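Protein argonaute (Methanocaldococcus jannaschii, PDB 5G5S) cuts single-stranded DNA as a DNA-guided endonuclease, using short single-stranded guides to pair with complementary targets, and may help defend the cell against invading genetic elements. Local coordinates at residues 143-148 with 603-608; 286-291 with 299-304; 335-340 with 473-478; 376-381 with 467-472. All blocks are in the same frame, centred on the assembly; numbering follows the deposited sequence. Where two conformers were deposited one is given.

Contact 1. Residues 143-148 with 603-608; sequences EVKKHD and NKYKVF
The last part of strand 134-147 carries Glu-143 and Lys-145 to a loop of the PIWI domain, where they meet Lys-604 and Tyr-605. Glu-143 reaches over with its chain extended beyond CG (chi2 173°) and crosses the Lys-604 side chain at about a right angle. CB of Glu-143 packs on CD of Lys-604 at 3.7 Å, so the aliphatic parts of the two side chains are in contact. The salt bridge between Glu-143 OE2 and Lys-604 NZ is long, 3.7 Å, and probably contributes more through its field than as a tight bond.

Lys-145 does something different: bends at chi2 and chi3 (-63° and -58°) curl its chain round the phenol oxygen of Tyr-605. That OH lies 3.4 Å from CG of Lys-145 and 3.5 Å from its CE. Its hydrogen bond goes to Asp-621, while the ammonium of Lys-145 passes on to the carbonyl of Gly-619 and a salt bridge with Glu-101. A lysine suits this buried place because its aliphatic stem and charged end can serve different neighbours.

The loop follows strand 593-600 of the central sheet of the RNase H-like PIWI fold, and the Lys-604 side chain is about 12 Å from that of Asp-572, probably a catalytic, metal-binding residue. An Asx turn shapes the loop just before the tyrosine: Asn-603 OD1 accepts from Tyr-605 N at 3.1 Å and also sits at the edge of the phenol ring, in its plane. Asn-13 binds the same loop through the carbonyl of Lys-604.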
loop_
_atom_site.group_PDB
_atom_site.type_symbol
_atom_site.label_atom_id
_atom_site.label_comp_id
_atom_site.label_asym_id
_atom_site.label_seq_id
_atom_site.Cartn_x
_atom_site.Cartn_y
_atom_site.Cartn_z
ATOM N N GLU A 143 -21.085 1.828 4.158
ATOM C CA GLU A 143 -20.761 1.759 5.576
ATOM C C GLU A 143 -21.577 2.824 6.281
ATOM O O GLU A 143 -21.999 3.790 5.644
ATOM C CB GLU A 143 -19.280 2.115 5.745
ATOM C CG GLU A 143 -18.559 1.346 6.831
ATOM C CD GLU A 143 -17.068 1.623 6.833
ATOM O OE1 GLU A 143 -16.686 2.816 6.865
ATOM O OE2 GLU A 143 -16.281 0.651 6.770
ATOM N N VAL A 144 -21.809 2.666 7.589
ATOM C CA VAL A 144 -22.492 3.697 8.369
ATOM C C VAL A 144 -21.569 4.292 9.424
ATOM O O VAL A 144 -20.737 3.585 9.989
ATOM C CB VAL A 144 -23.996 3.509 8.760
ATOM C CG1 VAL A 144 -24.571 2.202 8.253
ATOM C CG2 VAL A 144 -24.268 3.708 10.249
ATOM N N LYS A 145 -21.652 5.613 9.602
ATOM C CA LYS A 145 -20.808 6.360 10.529
ATOM C C LYS A 145 -21.623 7.241 11.421
ATOM O O LYS A 145 -22.546 7.910 10.950
ATOM C CB LYS A 145 -19.731 7.175 9.781
ATOM C CG LYS A 145 -18.572 6.337 9.188
ATOM C CD LYS A 145 -17.705 5.573 10.219
ATOM C CE LYS A 145 -17.065 6.461 11.260
ATOM N NZ LYS A 145 -16.494 5.667 12.377
ATOM N N LYS A 146 -21.312 7.226 12.727
ATOM C CA LYS A 146 -21.975 8.093 13.676
ATOM C C LYS A 146 -21.089 9.314 13.838
ATOM O O LYS A 146 -19.912 9.185 14.168
ATOM C CB LYS A 146 -22.267 7.414 15.023
ATOM C CG LYS A 146 -23.351 8.183 15.785
ATOM C CD LYS A 146 -23.597 7.675 17.199
ATOM C CE LYS A 146 -24.671 8.505 17.849
ATOM N NZ LYS A 146 -24.770 8.265 19.307
ATOM N N HIS A 147 -21.616 10.462 13.445
ATOM C CA HIS A 147 -20.936 11.738 13.586
ATOM C C HIS A 147 -21.926 12.554 14.393
ATOM O O HIS A 147 -23.102 12.627 14.024
ATOM C CB HIS A 147 -20.652 12.380 12.236
ATOM C CG HIS A 147 -19.773 13.584 12.321
ATOM N ND1 HIS A 147 -18.457 13.515 12.719
ATOM C CD2 HIS A 147 -20.020 14.889 12.063
ATOM C CE1 HIS A 147 -17.931 14.725 12.705
ATOM N NE2 HIS A 147 -18.859 15.576 12.309
ATOM N N ASP A 148 -21.444 13.156 15.480
ATOM C CA ASP A 148 -22.287 13.876 16.437
ATOM C C ASP A 148 -23.330 12.862 16.896
ATOM O O ASP A 148 -22.973 11.773 17.336
ATOM C CB ASP A 148 -22.879 15.192 15.919
ATOM C CG ASP A 148 -21.855 16.293 15.854
ATOM O OD1 ASP A 148 -20.663 15.980 15.685
ATOM O OD2 ASP A 148 -22.236 17.470 15.975
ATOM N N ASN A 603 -10.296 2.366 1.484
ATOM C CA ASN A 603 -11.421 2.764 2.315
ATOM C C ASN A 603 -12.558 3.306 1.442
ATOM O O ASN A 603 -12.399 3.448 0.235
ATOM C CB ASN A 603 -10.968 3.750 3.415
ATOM C CG ASN A 603 -10.504 5.091 2.893
ATOM O OD1 ASN A 603 -11.293 6.017 2.747
ATOM N ND2 ASN A 603 -9.219 5.219 2.596
ATOM N N LYS A 604 -13.713 3.536 2.042
ATOM C CA LYS A 604 -14.948 3.970 1.394
ATOM C C LYS A 604 -15.148 5.489 1.285
ATOM O O LYS A 604 -16.072 5.914 0.588
ATOM C CB LYS A 604 -16.153 3.307 2.092
ATOM C CG LYS A 604 -16.038 1.783 2.130
ATOM C CD LYS A 604 -17.258 1.190 2.775
ATOM C CE LYS A 604 -17.357 -0.315 2.623
ATOM N NZ LYS A 604 -16.417 -1.021 3.520
ATOM N N TYR A 605 -14.301 6.303 1.958
ATOM C CA TYR A 605 -14.419 7.771 1.944
ATOM C C TYR A 605 -13.987 8.399 0.649
ATOM O O TYR A 605 -13.049 7.926 0.018
ATOM C CB TYR A 605 -13.644 8.443 3.093
ATOM C CG TYR A 605 -14.197 8.202 4.481
ATOM C CD1 TYR A 605 -15.308 8.900 4.943
ATOM C CD2 TYR A 605 -13.540 7.363 5.375
ATOM C CE1 TYR A 605 -15.780 8.732 6.244
ATOM C CE2 TYR A 605 -14.011 7.172 6.669
ATOM C CZ TYR A 605 -15.133 7.859 7.101
ATOM O OH TYR A 605 -15.598 7.664 8.375
ATOM N N LYS A 606 -14.651 9.509 0.282
ATOM C CA LYS A 606 -14.354 10.333 -0.887
ATOM C C LYS A 606 -14.572 11.772 -0.500
ATOM O O LYS A 606 -15.598 12.089 0.098
ATOM C CB LYS A 606 -15.278 10.004 -2.090
ATOM C CG LYS A 606 -15.049 8.667 -2.776
ATOM C CD LYS A 606 -13.661 8.536 -3.426
ATOM C CE LYS A 606 -13.272 7.091 -3.686
ATOM N NZ LYS A 606 -13.190 6.271 -2.439
ATOM N N VAL A 607 -13.622 12.647 -0.855
ATOM C CA VAL A 607 -13.715 14.094 -0.623
ATOM C C VAL A 607 -13.946 14.730 -1.991
ATOM O O VAL A 607 -13.136 14.553 -2.902
ATOM C CB VAL A 607 -12.492 14.701 0.117
ATOM C CG1 VAL A 607 -12.811 16.107 0.621
ATOM C CG2 VAL A 607 -12.050 13.813 1.276
ATOM N N PHE A 608 -15.084 15.426 -2.150
ATOM C CA PHE A 608 -15.459 16.033 -3.420
ATOM C C PHE A 608 -14.689 17.346 -3.663
ATOM O O PHE A 608 -15.276 18.430 -3.646
ATOM C CB PHE A 608 -16.996 16.198 -3.519
ATOM C CG PHE A 608 -17.865 14.984 -3.226
ATOM C CD1 PHE A 608 -17.337 13.691 -3.275
ATOM C CD2 PHE A 608 -19.222 15.130 -2.955
ATOM C CE1 PHE A 608 -18.137 12.578 -2.998
ATOM C CE2 PHE A 608 -20.029 14.015 -2.714
ATOM C CZ PHE A 608 -19.484 12.749 -2.740
#

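Contact 2. Residues 286-291 with 299-304; sequences IINEIA and NTPKEL. With MG (magnesium ion), chain B.
Asn-288 and Asn-299 both swing CG anti to their own carbonyl carbon and beside the backbone N (chi1 -72° and -53°), which sends one amide to Pro-301 and the other to a magnesium ion shared with Ala-291. OD1 of Asn-299 binds the magnesium at 2.2 Å, and the backbone O of Ala-291 does so at 2.3 Å. These two oxygens lie only 3.1 Å apart; both are acceptors, and it is the cation between them that makes such closeness favourable. The carbonyls of Leu-294 and Ile-297 complete the set of protein ligands, so the end of the helix and the loop after it wrap the ion with three backbone oxygens and one side-chain amide. Asparagine fits its role by offering a neutral carbonyl of the same kind as its backbone companions. Ala-291 lies near the C-terminal end of its helix, where the carbonyls would probably add some negative potential for the ion. Its small methyl points toward the returning chain, and the two CA atoms of Ala-291 and Asn-299 come within 5.3 Å.

A second touch lies one helical turn earlier. OD1 of Asn-288 rests against the proline ring, 3.5 Å from CG of Pro-301, with the two side chains crossing at about a right angle; the polar need of that oxygen is met by the hydroxyl of Tyr-15.

Helix 280-293 is thus tied to the chain leading into strand 302-308, with Tyr-15 of strand 14-16 packed against Ala-291 and Pro-301, and with Phe-157 and Leu-155 of strand 150-163 covering the isoleucines of the helix.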
loop_
_atom_site.group_PDB
_atom_site.type_symbol
_atom_site.label_atom_id
_atom_site.label_comp_id
_atom_site.label_asym_id
_atom_site.label_seq_id
_atom_site.Cartn_x
_atom_site.Cartn_y
_atom_site.Cartn_z
ATOM N N ILE A 286 -21.834 11.906 -9.455
ATOM C CA ILE A 286 -22.277 10.531 -9.714
ATOM C C ILE A 286 -22.814 9.927 -8.400
ATOM O O ILE A 286 -23.894 9.329 -8.417
ATOM C CB ILE A 286 -21.127 9.661 -10.327
ATOM C CG1 ILE A 286 -20.613 10.204 -11.696
ATOM C CG2 ILE A 286 -21.461 8.154 -10.364
ATOM C CD1 ILE A 286 -21.554 10.085 -12.938
ATOM N N ILE A 287 -22.063 10.090 -7.269
ATOM C CA ILE A 287 -22.472 9.576 -5.947
ATOM C C ILE A 287 -23.821 10.185 -5.546
ATOM O O ILE A 287 -24.729 9.446 -5.173
ATOM C CB ILE A 287 -21.393 9.709 -4.822
ATOM C CG1 ILE A 287 -19.974 9.199 -5.244
ATOM C CG2 ILE A 287 -21.862 9.059 -3.511
ATOM C CD1 ILE A 287 -19.790 7.768 -5.563
ATOM N N ASN A 288 -23.958 11.517 -5.702
ATOM C CA ASN A 288 -25.184 12.293 -5.437
ATOM C C ASN A 288 -26.388 11.744 -6.219
ATOM O O ASN A 288 -27.486 11.693 -5.670
ATOM C CB ASN A 288 -24.963 13.786 -5.746
ATOM C CG ASN A 288 -24.078 14.518 -4.750
ATOM O OD1 ASN A 288 -23.812 14.056 -3.638
ATOM N ND2 ASN A 288 -23.624 15.702 -5.112
ATOM N N GLU A 289 -26.159 11.263 -7.470
ATOM C CA GLU A 289 -27.199 10.646 -8.305
ATOM C C GLU A 289 -27.723 9.322 -7.736
ATOM O O GLU A 289 -28.917 9.047 -7.857
ATOM C CB GLU A 289 -26.747 10.489 -9.768
ATOM C CG GLU A 289 -26.965 11.739 -10.603
ATOM C CD GLU A 289 -28.345 12.366 -10.494
ATOM O OE1 GLU A 289 -29.352 11.666 -10.754
ATOM O OE2 GLU A 289 -28.416 13.551 -10.099
ATOM N N ILE A 290 -26.844 8.522 -7.103
ATOM C CA ILE A 290 -27.209 7.254 -6.458
ATOM C C ILE A 290 -27.941 7.574 -5.149
ATOM O O ILE A 290 -28.909 6.888 -4.811
ATOM C CB ILE A 290 -25.977 6.326 -6.247
ATOM C CG1 ILE A 290 -25.366 5.894 -7.596
ATOM C CG2 ILE A 290 -26.334 5.090 -5.401
ATOM C CD1 ILE A 290 -23.894 5.435 -7.516
ATOM N N ALA A 291 -27.479 8.629 -4.432
ATOM C CA ALA A 291 -28.064 9.124 -3.182
ATOM C C ALA A 291 -29.495 9.586 -3.390
ATOM O O ALA A 291 -30.336 9.341 -2.527
ATOM C CB ALA A 291 -27.239 10.274 -2.640
ATOM N N ASN A 299 -30.452 13.425 0.334
ATOM C CA ASN A 299 -29.698 13.625 -0.905
ATOM C C ASN A 299 -28.443 14.512 -0.830
ATOM O O ASN A 299 -27.546 14.357 -1.659
ATOM C CB ASN A 299 -30.651 14.086 -2.016
ATOM C CG ASN A 299 -31.851 13.183 -2.200
ATOM O OD1 ASN A 299 -31.803 11.967 -1.949
ATOM N ND2 ASN A 299 -32.963 13.765 -2.618
ATOM N N THR A 300 -28.385 15.430 0.149
ATOM C CA THR A 300 -27.270 16.367 0.334
ATOM C C THR A 300 -26.010 15.675 0.916
ATOM O O THR A 300 -26.118 15.025 1.960
ATOM C CB THR A 300 -27.714 17.560 1.218
ATOM O OG1 THR A 300 -29.127 17.775 1.109
ATOM C CG2 THR A 300 -26.963 18.843 0.890
ATOM N N PRO A 301 -24.808 15.816 0.300
ATOM C CA PRO A 301 -23.612 15.205 0.911
ATOM C C PRO A 301 -23.164 15.995 2.147
ATOM O O PRO A 301 -23.458 17.185 2.243
ATOM C CB PRO A 301 -22.578 15.211 -0.222
ATOM C CG PRO A 301 -23.002 16.306 -1.129
ATOM C CD PRO A 301 -24.472 16.564 -0.928
ATOM N N LYS A 302 -22.527 15.327 3.118
ATOM C CA LYS A 302 -22.082 15.983 4.347
ATOM C C LYS A 302 -20.980 17.015 4.091
ATOM O O LYS A 302 -19.986 16.726 3.426
ATOM C CB LYS A 302 -21.651 14.947 5.420
ATOM C CG LYS A 302 -21.188 15.508 6.789
ATOM C CD LYS A 302 -22.287 16.253 7.562
ATOM C CE LYS A 302 -21.903 16.587 8.988
ATOM N NZ LYS A 302 -21.099 17.834 9.085
ATOM N N GLU A 303 -21.175 18.223 4.616
ATOM C CA GLU A 303 -20.166 19.265 4.512
ATOM C C GLU A 303 -19.310 19.167 5.768
ATOM O O GLU A 303 -19.840 19.110 6.881
ATOM C CB GLU A 303 -20.802 20.646 4.354
ATOM C CG GLU A 303 -20.036 21.529 3.388
ATOM C CD GLU A 303 -20.762 22.786 2.952
ATOM O OE1 GLU A 303 -21.247 23.544 3.827
ATOM O OE2 GLU A 303 -20.828 23.023 1.724
ATOM N N LEU A 304 -17.995 19.108 5.583
ATOM C CA LEU A 304 -17.045 18.935 6.666
ATOM C C LEU A 304 -15.944 19.990 6.655
ATOM O O LEU A 304 -15.465 20.356 5.581
ATOM C CB LEU A 304 -16.425 17.527 6.515
ATOM C CG LEU A 304 -15.773 16.895 7.725
ATOM C CD1 LEU A 304 -16.751 16.794 8.897
ATOM C CD2 LEU A 304 -15.219 15.527 7.364
HETATM MG MG MG B . -31.960 10.041 -0.998
#

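Contact 3. Residues 335-340 with 473-478; sequences WIYNQN and YMTNNL
Three groups grip OG1 of Thr-475: the hydroxyl of Tyr-337 across the contact, the indole NE1 of Trp-466 and the carboxylate of Asp-469. The bond from Tyr-337 OH to Thr-475 OG1 is the short one, 2.8 Å, and either hydroxyl could be its donor. With OG1 anti to its own carbonyl carbon (chi1 -59°), Thr-475 offers the oxygen to this polar cluster and turns its methyl along the rim of the phenol. CG2 of Thr-475 comes to 3.7 Å from CE1 of Tyr-337, and CB lies at the ring edge, in its plane. The meeting is therefore edge-on, with no stacking, and threonine fills both roles with its two branches. Next to it, Ile-336 lays CG2 4.3 Å from the same methyl, a looser apolar touch.

Thr-475 stands in the first turn of helix 473-485, part of the Mid domain, whose parallel sheet flanked by helices is Rossmann-like. The side chain of Thr-475 is about 11 Å from that of Gln-481, a guide-contacting residue further along that helix. Residues 335-337 take helical backbone angles but lack the regular helical hydrogen bonds; their chain is held in addition by Asn-476, which binds the backbone of Phe-333 and Thr-329. Past the tyrosine an Asx turn bends it, Asn-338 OD1 accepting from Asn-340 N at 3.1 Å. Tyr-386 and Met-382 of helix 372-390 touch Ile-336 and Thr-475 respectively.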
loop_
_atom_site.group_PDB
_atom_site.type_symbol
_atom_site.label_atom_id
_atom_site.label_comp_id
_atom_site.label_asym_id
_atom_site.label_seq_id
_atom_site.Cartn_x
_atom_site.Cartn_y
_atom_site.Cartn_z
ATOM N N TRP A 335 21.877 22.574 -8.784
ATOM C CA TRP A 335 23.286 22.935 -8.936
ATOM C C TRP A 335 24.018 22.083 -9.992
ATOM O O TRP A 335 25.158 22.397 -10.352
ATOM C CB TRP A 335 24.015 22.908 -7.580
ATOM C CG TRP A 335 23.820 21.642 -6.799
ATOM C CD1 TRP A 335 22.867 21.403 -5.850
ATOM C CD2 TRP A 335 24.593 20.442 -6.905
ATOM N NE1 TRP A 335 23.004 20.126 -5.353
ATOM C CE2 TRP A 335 24.053 19.511 -5.986
ATOM C CE3 TRP A 335 25.695 20.057 -7.691
ATOM C CZ2 TRP A 335 24.579 18.221 -5.828
ATOM C CZ3 TRP A 335 26.209 18.779 -7.539
ATOM C CH2 TRP A 335 25.651 17.874 -6.622
ATOM N N ILE A 336 23.359 21.023 -10.498
ATOM C CA ILE A 336 23.895 20.154 -11.554
ATOM C C ILE A 336 23.950 20.959 -12.859
ATOM O O ILE A 336 24.958 20.907 -13.555
ATOM C CB ILE A 336 23.073 18.824 -11.669
ATOM C CG1 ILE A 336 23.215 17.945 -10.392
ATOM C CG2 ILE A 336 23.362 18.030 -12.965
ATOM C CD1 ILE A 336 24.499 17.135 -10.215
ATOM N N TYR A 337 22.890 21.730 -13.157
ATOM C CA TYR A 337 22.807 22.569 -14.358
ATOM C C TYR A 337 23.178 24.018 -14.024
ATOM O O TYR A 337 24.150 24.532 -14.573
ATOM C CB TYR A 337 21.406 22.488 -15.003
ATOM C CG TYR A 337 21.047 21.125 -15.563
ATOM C CD1 TYR A 337 20.518 20.131 -14.748
ATOM C CD2 TYR A 337 21.186 20.849 -16.921
ATOM C CE1 TYR A 337 20.177 18.880 -15.260
ATOM C CE2 TYR A 337 20.837 19.605 -17.447
ATOM C CZ TYR A 337 20.337 18.620 -16.611
ATOM O OH TYR A 337 19.993 17.388 -17.117
ATOM N N ASN A 338 22.432 24.651 -13.096
ATOM C CA ASN A 338 22.613 26.038 -12.662
ATOM C C ASN A 338 23.861 26.225 -11.775
ATOM O O ASN A 338 23.936 25.671 -10.680
ATOM C CB ASN A 338 21.338 26.531 -11.958
ATOM C CG ASN A 338 21.156 28.033 -11.849
ATOM O OD1 ASN A 338 22.107 28.816 -11.738
ATOM N ND2 ASN A 338 19.905 28.464 -11.810
ATOM N N GLN A 339 24.823 27.030 -12.256
ATOM C CA GLN A 339 26.091 27.353 -11.585
ATOM C C GLN A 339 25.919 28.276 -10.369
ATOM O O GLN A 339 26.799 28.321 -9.506
ATOM C CB GLN A 339 27.068 27.992 -12.590
ATOM N N ASN A 340 24.801 29.024 -10.319
ATOM C CA ASN A 340 24.475 29.958 -9.241
ATOM C C ASN A 340 23.557 29.346 -8.177
ATOM O O ASN A 340 23.395 29.933 -7.100
ATOM C CB ASN A 340 23.879 31.243 -9.810
ATOM C CG ASN A 340 24.822 31.971 -10.728
ATOM O OD1 ASN A 340 25.809 32.569 -10.295
ATOM N ND2 ASN A 340 24.562 31.894 -12.023
ATOM N N TYR A 473 14.418 19.027 -14.120
ATOM C CA TYR A 473 13.397 18.463 -13.230
ATOM C C TYR A 473 13.543 16.944 -13.048
ATOM O O TYR A 473 13.605 16.475 -11.910
ATOM C CB TYR A 473 11.989 18.841 -13.750
ATOM C CG TYR A 473 10.836 18.389 -12.878
ATOM C CD1 TYR A 473 10.334 19.208 -11.869
ATOM C CD2 TYR A 473 10.206 17.165 -13.099
ATOM C CE1 TYR A 473 9.265 18.802 -11.070
ATOM C CE2 TYR A 473 9.133 16.750 -12.308
ATOM C CZ TYR A 473 8.673 17.568 -11.288
ATOM O OH TYR A 473 7.627 17.156 -10.500
ATOM N N MET A 474 13.587 16.187 -14.159
ATOM C CA MET A 474 13.739 14.734 -14.153
ATOM C C MET A 474 15.115 14.306 -13.665
ATOM O O MET A 474 15.221 13.269 -13.011
ATOM C CB MET A 474 13.475 14.162 -15.537
ATOM C CG MET A 474 13.147 12.689 -15.524
ATOM S SD MET A 474 12.259 12.201 -17.012
ATOM C CE MET A 474 10.756 13.256 -16.852
ATOM N N THR A 475 16.167 15.092 -13.990
ATOM C CA THR A 475 17.537 14.820 -13.555
ATOM C C THR A 475 17.601 14.873 -12.027
ATOM O O THR A 475 18.163 13.967 -11.409
ATOM C CB THR A 475 18.522 15.762 -14.247
ATOM O OG1 THR A 475 18.412 15.581 -15.656
ATOM C CG2 THR A 475 19.957 15.514 -13.820
ATOM N N ASN A 476 16.988 15.920 -11.436
ATOM C CA ASN A 476 16.871 16.138 -9.999
ATOM C C ASN A 476 16.135 14.937 -9.351
ATOM O O ASN A 476 16.644 14.372 -8.383
ATOM C CB ASN A 476 16.138 17.465 -9.728
ATOM C CG ASN A 476 15.899 17.773 -8.268
ATOM O OD1 ASN A 476 16.800 18.203 -7.542
ATOM N ND2 ASN A 476 14.665 17.597 -7.817
ATOM N N ASN A 477 14.996 14.500 -9.943
ATOM C CA ASN A 477 14.216 13.362 -9.451
ATOM C C ASN A 477 14.942 12.034 -9.585
ATOM O O ASN A 477 14.770 11.159 -8.741
ATOM C CB ASN A 477 12.845 13.297 -10.115
ATOM C CG ASN A 477 11.899 14.381 -9.675
ATOM O OD1 ASN A 477 12.079 15.025 -8.638
ATOM N ND2 ASN A 477 10.853 14.591 -10.451
ATOM N N LEU A 478 15.741 11.882 -10.639
ATOM C CA LEU A 478 16.525 10.677 -10.881
ATOM C C LEU A 478 17.608 10.566 -9.823
ATOM O O LEU A 478 17.796 9.488 -9.272
ATOM C CB LEU A 478 17.137 10.689 -12.302
ATOM C CG LEU A 478 18.116 9.554 -12.645
ATOM C CD1 LEU A 478 17.423 8.192 -12.618
ATOM C CD2 LEU A 478 18.810 9.806 -13.985
#

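Contact 4. Residues 376-381 with 467-472; sequences KDKVNK and RKDDKG
Lys-378 stretches from its helix to Asp-469, and its ammonium is the donor in the one hydrogen bond between the two segments. NZ of Lys-378 gives to the backbone O of Asp-469 at 3.1 Å, approaching at a C=O...N angle of 140° and tilted 18° from the carbonyl plane. The aspartate's carboxylate adds charge from further off: OD2 of Asp-469 lies 3.8 Å from NZ of Lys-378, a long salt bridge. Trp-466 adds a cation-pi interaction with the ammonium, and Tyr-337 supplies a further, weak, hydrogen bond. A lysine suits the place, since one ammonium on a long chain can meet a carbonyl, a carboxylate and an indole; beyond its bend at chi2 (-96°) the chain runs extended, which carries NZ out from the helix.

Asp-469 has its own duties. CG stands anti to the backbone N, where the carboxylate faces the first turn of the following helix, and OD1 of Asp-469 accepts from the backbone N of Met-474 at 3.0 Å. OD2 is also hydrogen-bonded by the hydroxyl of Thr-475. Negative charge beside those N-terminal amides probably favours the helix as well. The residue is the centre of an inverse gamma turn, in which the N of Asp-470 makes a weak bond to the O of Lys-468; this tight reversal presents the carbonyl of Asp-469 to the lysine.

Helix 372-390 of the Mid domain is thereby joined to the turn between helices 463-467 and 473-485, while Val-379 on the same helix packs on Trp-404 of strand 397-407 and on Leu-431 and Ile-433 of strand 428-434.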
loop_
_atom_site.group_PDB
_atom_site.type_symbol
_atom_site.label_atom_id
_atom_site.label_comp_id
_atom_site.label_asym_id
_atom_site.label_seq_id
_atom_site.Cartn_x
_atom_site.Cartn_y
_atom_site.Cartn_z
ATOM N N LYS A 376 24.262 9.807 -24.600
ATOM C CA LYS A 376 25.618 9.963 -24.064
ATOM C C LYS A 376 25.815 11.335 -23.426
ATOM O O LYS A 376 26.184 11.404 -22.253
ATOM C CB LYS A 376 26.679 9.704 -25.151
ATOM N N ASP A 377 25.498 12.416 -24.179
ATOM C CA ASP A 377 25.599 13.812 -23.744
ATOM C C ASP A 377 24.708 14.168 -22.531
ATOM O O ASP A 377 24.993 15.151 -21.849
ATOM C CB ASP A 377 25.357 14.768 -24.930
ATOM C CG ASP A 377 26.454 14.780 -25.992
ATOM O OD1 ASP A 377 27.066 13.711 -26.235
ATOM O OD2 ASP A 377 26.670 15.848 -26.611
ATOM N N LYS A 378 23.662 13.359 -22.249
ATOM C CA LYS A 378 22.751 13.543 -21.115
ATOM C C LYS A 378 23.277 12.850 -19.848
ATOM O O LYS A 378 23.204 13.429 -18.763
ATOM C CB LYS A 378 21.337 13.044 -21.458
ATOM C CG LYS A 378 20.354 14.160 -21.774
ATOM C CD LYS A 378 19.515 14.553 -20.561
ATOM C CE LYS A 378 18.674 15.763 -20.873
ATOM N NZ LYS A 378 18.008 16.298 -19.661
ATOM N N VAL A 379 23.787 11.606 -19.994
ATOM C CA VAL A 379 24.380 10.780 -18.931
ATOM C C VAL A 379 25.715 11.432 -18.468
ATOM O O VAL A 379 25.988 11.474 -17.268
ATOM C CB VAL A 379 24.568 9.310 -19.423
ATOM C CG1 VAL A 379 25.375 8.464 -18.441
ATOM C CG2 VAL A 379 23.230 8.647 -19.727
ATOM N N ASN A 380 26.518 11.958 -19.424
ATOM C CA ASN A 380 27.799 12.620 -19.147
ATOM C C ASN A 380 27.629 13.961 -18.420
ATOM O O ASN A 380 28.196 14.125 -17.339
ATOM C CB ASN A 380 28.648 12.769 -20.415
ATOM C CG ASN A 380 29.157 11.464 -20.996
ATOM O OD1 ASN A 380 29.308 10.450 -20.304
ATOM N ND2 ASN A 380 29.454 11.465 -22.287
ATOM N N LYS A 381 26.818 14.893 -18.982
ATOM C CA LYS A 381 26.539 16.210 -18.388
ATOM C C LYS A 381 25.963 16.113 -16.978
ATOM O O LYS A 381 26.213 16.999 -16.167
ATOM C CB LYS A 381 25.616 17.046 -19.285
ATOM N N ARG A 467 14.646 13.296 -22.524
ATOM C CA ARG A 467 15.081 14.088 -23.681
ATOM C C ARG A 467 14.438 15.488 -23.677
ATOM O O ARG A 467 15.105 16.466 -24.014
ATOM C CB ARG A 467 14.763 13.336 -24.984
ATOM C CG ARG A 467 15.384 13.939 -26.252
ATOM C CD ARG A 467 15.010 13.191 -27.526
ATOM N NE ARG A 467 13.575 13.262 -27.818
ATOM C CZ ARG A 467 12.713 12.270 -27.609
ATOM N NH1 ARG A 467 13.131 11.112 -27.113
ATOM N NH2 ARG A 467 11.428 12.429 -27.891
ATOM N N LYS A 468 13.159 15.570 -23.266
ATOM C CA LYS A 468 12.368 16.803 -23.175
ATOM C C LYS A 468 12.627 17.615 -21.889
ATOM O O LYS A 468 12.121 18.733 -21.773
ATOM C CB LYS A 468 10.868 16.481 -23.310
ATOM N N ASP A 469 13.399 17.059 -20.929
ATOM C CA ASP A 469 13.722 17.701 -19.649
ATOM C C ASP A 469 14.761 18.828 -19.820
ATOM O O ASP A 469 15.960 18.624 -19.597
ATOM C CB ASP A 469 14.166 16.643 -18.617
ATOM C CG ASP A 469 14.527 17.180 -17.247
ATOM O OD1 ASP A 469 13.672 17.852 -16.628
ATOM O OD2 ASP A 469 15.650 16.890 -16.774
ATOM N N ASP A 470 14.282 20.019 -20.230
ATOM C CA ASP A 470 15.109 21.214 -20.447
ATOM C C ASP A 470 15.325 22.021 -19.151
ATOM O O ASP A 470 16.208 22.884 -19.114
ATOM C CB ASP A 470 14.479 22.122 -21.523
ATOM C CG ASP A 470 14.256 21.463 -22.869
ATOM O OD1 ASP A 470 15.243 21.312 -23.629
ATOM O OD2 ASP A 470 13.087 21.158 -23.192
ATOM N N LYS A 471 14.514 21.744 -18.101
ATOM C CA LYS A 471 14.561 22.446 -16.814
ATOM C C LYS A 471 15.374 21.734 -15.718
ATOM O O LYS A 471 15.607 22.316 -14.655
ATOM C CB LYS A 471 13.136 22.748 -16.333
ATOM N N GLY A 472 15.802 20.503 -15.989
ATOM C CA GLY A 472 16.578 19.689 -15.056
ATOM C C GLY A 472 15.763 18.990 -13.979
ATOM O O GLY A 472 16.335 18.421 -13.047
#

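The four contacts form two pairs far apart in the bilobal protein. Contacts 1 and 2, centres 11 Å apart, touch where Phe-608 packs on Pro-301, and strand 302-308 pairs with strand 614-618, which follows the loop of contact 1. Contact 4 lies wholly in the Mid domain; contact 3, centred 10 Å away, packs the preceding chain 335-340 on its helix 473-485. The pairs lie 43 to 48 Å apart, centre to centre. Along the chain contact 1 encloses all the others, contact 2 closes before contact 3 opens, and contact 4 is nested within contact 3. Contact 1 joins strand 134-147 to a PIWI loop, contact 2 closes a local magnesium-bound turn beside it, and contacts 3 and 4 hold the Mid helices.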